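Local atomic coordinates of erythrocyte binding antigen 140 (Plasmodium falciparum, PDB entry 4GF2), a protein that probably binds a host receptor on the erythrocyte surface through its paired Duffy binding domains during invasion by the malaria parasite. Residues Y399-D404 with F479-K484. The protein carries 3 engineered substitutions. Numbering follows the deposited sequence.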
# COMPACT_ATOMS: atom_id res chain seq x y z
N TYR A 399 -16.14 -15.67 -0.74
CA TYR A 399 -16.06 -14.33 -0.18
C TYR A 399 -16.23 -14.38 1.34
O TYR A 399 -15.44 -13.79 2.08
CB TYR A 399 -17.14 -13.45 -0.79
CG TYR A 399 -17.29 -12.12 -0.11
CD1 TYR A 399 -16.27 -11.18 -0.16
CD2 TYR A 399 -18.45 -11.79 0.59
CE1 TYR A 399 -16.40 -9.95 0.46
CE2 TYR A 399 -18.58 -10.57 1.21
CZ TYR A 399 -17.55 -9.65 1.15
OH TYR A 399 -17.67 -8.43 1.76
N ALA A 400 -17.26 -15.08 1.79
CA ALA A 400 -17.55 -15.17 3.22
C ALA A 400 -16.47 -15.94 3.97
O ALA A 400 -16.14 -15.62 5.11
CB ALA A 400 -18.91 -15.82 3.43
N ASP A 401 -15.91 -16.97 3.33
CA ASP A 401 -14.84 -17.74 3.95
C ASP A 401 -13.62 -16.85 4.13
O ASP A 401 -12.93 -16.93 5.15
CB ASP A 401 -14.48 -18.96 3.10
CG ASP A 401 -15.43 -20.12 3.29
OD1 ASP A 401 -16.16 -20.14 4.30
OD2 ASP A 401 -15.44 -21.02 2.43
N LEU A 402 -13.35 -16.00 3.15
CA LEU A 402 -12.22 -15.09 3.23
C LEU A 402 -12.42 -14.16 4.42
O LEU A 402 -11.49 -13.93 5.20
CB LEU A 402 -12.08 -14.27 1.95
CG LEU A 402 -11.57 -15.05 0.74
CD1 LEU A 402 -11.75 -14.24 -0.53
CD2 LEU A 402 -10.12 -15.42 0.93
N ALA A 403 -13.63 -13.65 4.56
CA ALA A 403 -13.98 -12.78 5.67
C ALA A 403 -13.70 -13.49 7.00
O ALA A 403 -13.16 -12.90 7.93
CB ALA A 403 -15.44 -12.38 5.59
N ASP A 404 -14.09 -14.76 7.08
CA ASP A 404 -13.90 -15.54 8.30
C ASP A 404 -12.42 -15.78 8.59
O ASP A 404 -12.02 -15.91 9.75
CB ASP A 404 -14.63 -16.87 8.20
CG ASP A 404 -16.06 -16.79 8.71
OD1 ASP A 404 -16.25 -16.26 9.82
OD2 ASP A 404 -16.98 -17.25 8.01
N PHE A 479 -20.30 -22.27 9.70
CA PHE A 479 -20.85 -23.62 9.67
C PHE A 479 -22.23 -23.67 9.04
O PHE A 479 -22.55 -24.58 8.28
CB PHE A 479 -20.92 -24.22 11.07
CG PHE A 479 -21.79 -25.44 11.15
CD1 PHE A 479 -21.36 -26.64 10.60
CD2 PHE A 479 -23.03 -25.39 11.76
CE1 PHE A 479 -22.16 -27.76 10.67
CE2 PHE A 479 -23.83 -26.51 11.83
CZ PHE A 479 -23.40 -27.70 11.28
N LEU A 480 -23.07 -22.69 9.38
CA LEU A 480 -24.42 -22.62 8.84
C LEU A 480 -24.38 -22.42 7.33
O LEU A 480 -25.18 -22.99 6.59
CB LEU A 480 -25.21 -21.50 9.51
CG LEU A 480 -25.56 -21.73 10.99
CD1 LEU A 480 -26.22 -20.50 11.59
CD2 LEU A 480 -26.47 -22.94 11.14
N ARG A 481 -23.43 -21.61 6.87
CA ARG A 481 -23.27 -21.38 5.44
C ARG A 481 -22.82 -22.66 4.76
O ARG A 481 -23.28 -22.99 3.66
CB ARG A 481 -22.26 -20.27 5.17
CG ARG A 481 -22.58 -18.96 5.87
CD ARG A 481 -21.75 -17.82 5.30
NE ARG A 481 -20.35 -18.18 5.10
CZ ARG A 481 -19.36 -17.93 5.96
NH1 ARG A 481 -19.60 -17.29 7.10
NH2 ARG A 481 -18.13 -18.30 5.66
N TRP A 482 -21.93 -23.39 5.42
CA TRP A 482 -21.39 -24.62 4.86
C TRP A 482 -22.44 -25.72 4.83
O TRP A 482 -22.55 -26.44 3.84
CB TRP A 482 -20.17 -25.08 5.67
CG TRP A 482 -18.99 -24.21 5.48
CD1 TRP A 482 -18.89 -23.13 4.65
CD2 TRP A 482 -17.72 -24.33 6.13
NE1 TRP A 482 -17.64 -22.57 4.75
CE2 TRP A 482 -16.90 -23.29 5.65
CE3 TRP A 482 -17.20 -25.22 7.07
CZ2 TRP A 482 -15.59 -23.12 6.08
CZ3 TRP A 482 -15.90 -25.05 7.50
CH2 TRP A 482 -15.11 -24.00 7.00
N PHE A 483 -23.19 -25.83 5.91
CA PHE A 483 -24.24 -26.84 6.02
C PHE A 483 -25.18 -26.75 4.82
O PHE A 483 -25.48 -27.76 4.18
CB PHE A 483 -25.03 -26.63 7.32
CG PHE A 483 -25.97 -27.76 7.65
CD1 PHE A 483 -25.89 -28.98 6.99
CD2 PHE A 483 -26.95 -27.60 8.62
CE1 PHE A 483 -26.76 -30.01 7.31
CE2 PHE A 483 -27.82 -28.62 8.93
CZ PHE A 483 -27.73 -29.83 8.27
N LYS A 484 -25.64 -25.54 4.51
CA LYS A 484 -26.50 -25.32 3.36
C LYS A 484 -25.78 -25.65 2.06
O LYS A 484 -26.36 -26.24 1.15
CB LYS A 484 -27.00 -23.87 3.33
CG LYS A 484 -26.94 -23.23 1.96
CD LYS A 484 -27.65 -21.89 1.92
CE LYS A 484 -27.05 -20.98 0.86
NZ LYS A 484 -26.96 -21.63 -0.47
O HOH W 1 -19.09 -19.57 3.11
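The CA atoms of A400 and R481, the nearest pair across the contact, are 8.7 Å apart, between two helical segments that run nearly antiparallel, their N-to-C directions 154° apart and their axes coming within 11.2 Å of each other. Here R481, D401, D404 and W482 bridge the gap, while A400 CB packs on R481. R481 reaches out with its chain bent at chi3 (-44°), which turns the guanidinium across A400, whose methyl CB sits over one face, off toward the rim, 3.2 Å from R481 NE. The end of the guanidinium meets D404 head-on: R481 NH1 and R481 NH2 both donate to the single oxygen D404 OD2, each at 2.8 Å, with that oxygen in the guanidinium plane and the carboxylate nearly coplanar with it. R481 NH2 also makes a longer, weak bond to D401 OD1 at 3.0 Å, completing a salt-bridge network of one arginine and two aspartates. The network ties helix 388-407 to helix 478-508 within the second Duffy binding domain of this chain, a largely helical, disulfide-linked fold, and all five touching residues are buried. D401 OD1 is in addition the acceptor for W482 NE1 at 2.9 Å, through the lone pair on the side of OD2; the carboxylate stands almost perpendicular to the indole (81°), at whose edge it lies. For W482, CG lies beside the backbone N, which swings the indole N-H to the carboxylate. The other oxygen of D401, OD2, forms a salt bridge with R344, while Q478 donates to OD1, so both oxygens are held and the carboxylate is probably kept ionised. On the arginine, NH1 also donates to the carbonyl of I476, and R481 NE donates to a water, with its oxygen 2.7 Å away.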